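CHAD domain (Ricinus communis, PDB 6QV5) probably binds inorganic polyphosphate, as a CHAD domain built entirely from helices, and carries a bound zinc ion. Local coordinates at residues 93-98 / 142-147; 46-51 / 55-60. All blocks are in the same frame, centred on the assembly; numbering follows the deposited sequence.

Contact 1. Residues 93-98 / 142-147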
loop_
_atom_site.group_PDB
_atom_site.type_symbol
_atom_site.label_atom_id
_atom_site.label_comp_id
_atom_site.label_asym_id
_atom_site.label_seq_id
_atom_site.Cartn_x
_atom_site.Cartn_y
_atom_site.Cartn_z
ATOM N N THR A 93 4.575 0.985 -9.946
ATOM C CA THR A 93 3.943 0.224 -11.030
ATOM C C THR A 93 4.705 -1.088 -11.282
ATOM O O THR A 93 4.069 -2.126 -11.472
ATOM C CB THR A 93 3.807 1.111 -12.288
ATOM O OG1 THR A 93 3.054 2.279 -11.950
ATOM C CG2 THR A 93 3.136 0.397 -13.459
ATOM N N GLU A 94 6.056 -1.042 -11.274
ATOM C CA GLU A 94 6.911 -2.212 -11.498
ATOM C C GLU A 94 6.766 -3.267 -10.400
ATOM O O GLU A 94 6.583 -4.445 -10.715
ATOM C CB GLU A 94 8.387 -1.814 -11.700
ATOM C CG GLU A 94 8.684 -1.084 -13.003
ATOM C CD GLU A 94 8.269 -1.772 -14.290
ATOM O OE1 GLU A 94 8.707 -2.922 -14.525
ATOM O OE2 GLU A 94 7.509 -1.155 -15.070
ATOM N N LEU A 95 6.825 -2.845 -9.122
ATOM C CA LEU A 95 6.676 -3.742 -7.971
ATOM C C LEU A 95 5.215 -4.149 -7.773
ATOM O O LEU A 95 4.952 -5.261 -7.318
ATOM C CB LEU A 95 7.232 -3.110 -6.680
ATOM C CG LEU A 95 8.740 -2.818 -6.623
ATOM C CD1 LEU A 95 9.066 -1.943 -5.436
ATOM C CD2 LEU A 95 9.569 -4.100 -6.553
ATOM N N GLY A 96 4.298 -3.240 -8.115
ATOM C CA GLY A 96 2.854 -3.433 -8.022
ATOM C C GLY A 96 2.331 -4.524 -8.928
ATOM O O GLY A 96 1.509 -5.336 -8.495
ATOM N N ALA A 97 2.821 -4.558 -10.186
ATOM C CA ALA A 97 2.461 -5.563 -11.192
ATOM C C ALA A 97 2.902 -6.957 -10.736
ATOM O O ALA A 97 2.145 -7.913 -10.898
ATOM C CB ALA A 97 3.099 -5.220 -12.533
ATOM N N ALA A 98 4.110 -7.058 -10.136
ATOM C CA ALA A 98 4.657 -8.310 -9.612
ATOM C C ALA A 98 3.870 -8.770 -8.376
ATOM O O ALA A 98 3.624 -9.968 -8.226
ATOM C CB ALA A 98 6.131 -8.142 -9.279
ATOM N N GLN A 142 14.819 -6.474 -12.791
ATOM C CA GLN A 142 15.535 -5.711 -13.817
ATOM C C GLN A 142 15.381 -4.209 -13.596
ATOM O O GLN A 142 16.334 -3.462 -13.817
ATOM C CB GLN A 142 15.060 -6.099 -15.231
ATOM C CG GLN A 142 15.572 -7.453 -15.720
ATOM C CD GLN A 142 17.057 -7.451 -16.003
ATOM O OE1 GLN A 142 17.863 -7.942 -15.207
ATOM N NE2 GLN A 142 17.450 -6.899 -17.143
ATOM N N ALA A 143 14.188 -3.777 -13.138
ATOM C CA ALA A 143 13.872 -2.380 -12.833
ATOM C C ALA A 143 14.708 -1.877 -11.648
ATOM O O ALA A 143 15.064 -0.701 -11.611
ATOM C CB ALA A 143 12.389 -2.235 -12.525
ATOM N N LEU A 144 15.031 -2.772 -10.698
ATOM C CA LEU A 144 15.834 -2.436 -9.522
ATOM C C LEU A 144 17.323 -2.382 -9.844
ATOM O O LEU A 144 18.048 -1.605 -9.222
ATOM C CB LEU A 144 15.566 -3.411 -8.366
ATOM C CG LEU A 144 14.142 -3.463 -7.804
ATOM C CD1 LEU A 144 14.021 -4.536 -6.757
ATOM C CD2 LEU A 144 13.711 -2.120 -7.239
ATOM N N LEU A 145 17.777 -3.207 -10.813
ATOM C CA LEU A 145 19.172 -3.272 -11.263
ATOM C C LEU A 145 19.504 -2.144 -12.245
ATOM O O LEU A 145 20.682 -1.872 -12.486
ATOM C CB LEU A 145 19.480 -4.638 -11.907
ATOM C CG LEU A 145 19.519 -5.862 -10.985
ATOM C CD1 LEU A 145 19.473 -7.143 -11.794
ATOM C CD2 LEU A 145 20.754 -5.853 -10.081
ATOM N N SER A 146 18.467 -1.497 -12.813
ATOM C CA SER A 146 18.607 -0.398 -13.766
ATOM C C SER A 146 19.121 0.874 -13.071
ATOM O O SER A 146 18.800 1.078 -11.896
ATOM C CB SER A 146 17.277 -0.125 -14.468
ATOM O OG SER A 146 16.347 0.543 -13.632
ATOM N N PRO A 147 19.893 1.754 -13.767
ATOM C CA PRO A 147 20.381 2.980 -13.109
ATOM C C PRO A 147 19.279 3.946 -12.664
ATOM O O PRO A 147 19.532 4.766 -11.785
ATOM C CB PRO A 147 21.308 3.611 -14.158
ATOM C CG PRO A 147 21.626 2.508 -15.117
ATOM C CD PRO A 147 20.386 1.674 -15.157
#
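Glu94 on helix 82-108 and Ala143 near the end of helix 122-145 are the nearest CA pair, with Glu94 CA 7.1 Å from Ala143 CA and no hydrogen bond between the two segments. The contact is small and has two points. At the first, the methylene part of Glu94 lies against a methyl group: Glu94 CG is 3.9 Å from Ala143 CB, and Glu94 CB is almost as near. The chain of Glu94 leaves beside its own backbone N (chi1 -69°) and then folds at chi2, which takes the carboxylate to the far side of CG from the leucines. At the second, methyl meets methyl, with Leu95 CD2 4.5 Å from Leu144 CD1, a loose touch. Each leucine also rests on Val48 of helix 45-50, so this pair belongs to a larger apolar layer; Leu95 reaches Leu57 and Val64 as well, while Trp90 of helix 82-108 also touches Ala143.

Beyond the touching residues, Ser146 takes the N-cap position of helix 147-163. Its OG donates to Ala143 O at 2.7 Å, approaching from above the carbonyl plane, which ties Ser146 back to the carbonyl of Ala143. With carbon meeting carbon at both points, the two helices are joined by van der Waals packing; Glu94 takes part through its CB and CG methylenes, and its carboxylate makes no bond across the contact.

Contact 2. Residues 46-51 / 55-60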
loop_
_atom_site.group_PDB
_atom_site.type_symbol
_atom_site.label_atom_id
_atom_site.label_comp_id
_atom_site.label_asym_id
_atom_site.label_seq_id
_atom_site.Cartn_x
_atom_site.Cartn_y
_atom_site.Cartn_z
ATOM N N VAL A 46 17.876 -6.790 -2.455
ATOM C CA VAL A 46 18.596 -8.031 -2.777
ATOM C C VAL A 46 17.646 -9.231 -2.924
ATOM O O VAL A 46 17.733 -9.958 -3.915
ATOM C CB VAL A 46 19.753 -8.303 -1.767
ATOM C CG1 VAL A 46 20.563 -9.538 -2.158
ATOM C CG2 VAL A 46 20.672 -7.089 -1.635
ATOM N N ALA A 47 16.729 -9.406 -1.958
ATOM C CA ALA A 47 15.754 -10.496 -1.936
ATOM C C ALA A 47 14.731 -10.427 -3.075
ATOM O O ALA A 47 14.283 -11.476 -3.540
ATOM C CB ALA A 47 15.054 -10.539 -0.592
ATOM N N VAL A 48 14.374 -9.211 -3.532
ATOM C CA VAL A 48 13.432 -9.021 -4.645
ATOM C C VAL A 48 14.144 -9.334 -5.976
ATOM O O VAL A 48 13.542 -9.941 -6.863
ATOM C CB VAL A 48 12.739 -7.625 -4.626
ATOM C CG1 VAL A 48 11.828 -7.428 -5.839
ATOM C CG2 VAL A 48 11.938 -7.432 -3.342
ATOM N N ILE A 49 15.434 -8.958 -6.086
ATOM C CA ILE A 49 16.257 -9.195 -7.277
ATOM C C ILE A 49 16.609 -10.685 -7.439
ATOM O O ILE A 49 16.328 -11.267 -8.486
ATOM C CB ILE A 49 17.518 -8.264 -7.307
ATOM C CG1 ILE A 49 17.124 -6.777 -7.483
ATOM C CG2 ILE A 49 18.529 -8.693 -8.389
ATOM C CD1 ILE A 49 18.195 -5.751 -7.011
ATOM N N GLU A 50 17.211 -11.290 -6.399
ATOM C CA GLU A 50 17.710 -12.668 -6.403
ATOM C C GLU A 50 16.671 -13.772 -6.152
ATOM O O GLU A 50 16.820 -14.863 -6.707
ATOM C CB GLU A 50 18.869 -12.812 -5.404
ATOM C CG GLU A 50 20.123 -12.051 -5.817
ATOM C CD GLU A 50 21.249 -11.952 -4.804
ATOM O OE1 GLU A 50 21.181 -12.620 -3.747
ATOM O OE2 GLU A 50 22.210 -11.196 -5.074
ATOM N N GLY A 51 15.668 -13.508 -5.317
ATOM C CA GLY A 51 14.661 -14.509 -4.965
ATOM C C GLY A 51 13.280 -14.345 -5.568
ATOM O O GLY A 51 13.054 -13.476 -6.415
ATOM N N GLU A 55 6.721 -12.359 0.399
ATOM C CA GLU A 55 6.771 -11.445 1.544
ATOM C C GLU A 55 7.808 -10.325 1.377
ATOM O O GLU A 55 7.529 -9.185 1.756
ATOM C CB GLU A 55 6.972 -12.226 2.860
ATOM C CG GLU A 55 6.827 -11.407 4.142
ATOM C CD GLU A 55 5.544 -10.620 4.354
ATOM O OE1 GLU A 55 4.460 -11.105 3.953
ATOM O OE2 GLU A 55 5.625 -9.517 4.939
ATOM N N THR A 56 8.986 -10.647 0.801
ATOM C CA THR A 56 10.071 -9.686 0.546
ATOM C C THR A 56 9.603 -8.623 -0.453
ATOM O O THR A 56 9.872 -7.437 -0.256
ATOM C CB THR A 56 11.346 -10.403 0.078
ATOM O OG1 THR A 56 11.092 -11.058 -1.165
ATOM C CG2 THR A 56 11.873 -11.406 1.101
ATOM N N LEU A 57 8.870 -9.059 -1.504
ATOM C CA LEU A 57 8.282 -8.198 -2.531
ATOM C C LEU A 57 7.131 -7.376 -1.922
ATOM O O LEU A 57 7.008 -6.186 -2.222
ATOM C CB LEU A 57 7.799 -9.051 -3.723
ATOM C CG LEU A 57 6.973 -8.371 -4.827
ATOM C CD1 LEU A 57 7.813 -7.409 -5.656
ATOM C CD2 LEU A 57 6.334 -9.404 -5.728
ATOM N N HIS A 58 6.307 -8.016 -1.057
ATOM C CA HIS A 58 5.187 -7.379 -0.356
ATOM C C HIS A 58 5.701 -6.234 0.521
ATOM O O HIS A 58 5.175 -5.125 0.431
ATOM C CB HIS A 58 4.398 -8.413 0.477
ATOM C CG HIS A 58 3.255 -7.851 1.274
ATOM N ND1 HIS A 58 2.922 -8.371 2.512
ATOM C CD2 HIS A 58 2.404 -6.836 0.983
ATOM C CE1 HIS A 58 1.886 -7.662 2.932
ATOM N NE2 HIS A 58 1.542 -6.725 2.048
ATOM N N GLN A 59 6.757 -6.492 1.318
ATOM C CA GLN A 59 7.378 -5.494 2.187
ATOM C C GLN A 59 7.981 -4.323 1.413
ATOM O O GLN A 59 7.870 -3.184 1.868
ATOM C CB GLN A 59 8.409 -6.132 3.134
ATOM C CG GLN A 59 7.793 -6.935 4.288
ATOM C CD GLN A 59 6.775 -6.161 5.099
ATOM O OE1 GLN A 59 7.031 -5.054 5.583
ATOM N NE2 GLN A 59 5.592 -6.728 5.261
ATOM N N MET A 60 8.583 -4.593 0.234
ATOM C CA MET A 60 9.167 -3.548 -0.612
ATOM C C MET A 60 8.079 -2.672 -1.238
ATOM O O MET A 60 8.245 -1.453 -1.295
ATOM C CB MET A 60 10.097 -4.133 -1.686
ATOM C CG MET A 60 11.107 -3.127 -2.190
ATOM S SD MET A 60 12.141 -3.729 -3.540
ATOM C CE MET A 60 13.279 -2.409 -3.657
#
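No flat group enters the interface where Val48 meets Thr56, Leu57 and Met60. The His58 ring is turned away from helix 45-50, with Glu55 OE1 in plane at its edge, a weak hydrogen bond 3.5 Å from His58 ND1. The Gln59 amide lies back there too: its NE2 donates to Glu55 OE2 at 2.8 Å, tilted from the amide plane, and its OE1 is bonded to His40.

Val48 carries the contact. With CG1 anti to the backbone N (chi1 177°), its two methyls part: CG1 faces Leu57 CD1 at 4.0 Å, the side chains crossing at about a right angle, while CG2 settles 3.7 Å from Thr56 O and equally close to Met60 SD. Met60 reaches there on an extended chain. Beside Val48, Ala47 CB lies 3.7 Å from Thr56 CG2, and Thr56 OG1 is bonded to Asp53 O in the connection.

The axes of helices 46-50 and 55-60 approach to 8.8 Å, their N-to-C directions 128° apart. Arg137 of helix 122-145 bonds the carbonyls of Ala47 and Val48. This is a helical hairpin with an apolar seam in an all-helical CHAD domain; its short connection carries His52, which with His138 binds the zinc ion.

Overall arrangement
From the N terminus, contact 2 comes first: it closes the very short turn between helix 45-50 and helix 54-73. The chain then runs through helix 54-73 into helix 82-108, and contact 1 closes a much longer loop when helix 122-145 returns to it. The two contacts are in series, neither nested nor crossed, yet their centres lie 11 Å apart and they share one apolar core. Leu144 supplies three of the four closest links, among them its CD1 3.7 Å from Val48 CG1 and its CD2 3.6 Å from Met60 CE. Leu57 CD2 adds a link to the Ala98 backbone. Together the two contacts tie helices 45-50, 54-73, 82-108 and 122-145, near the zinc ligands His52 and His138.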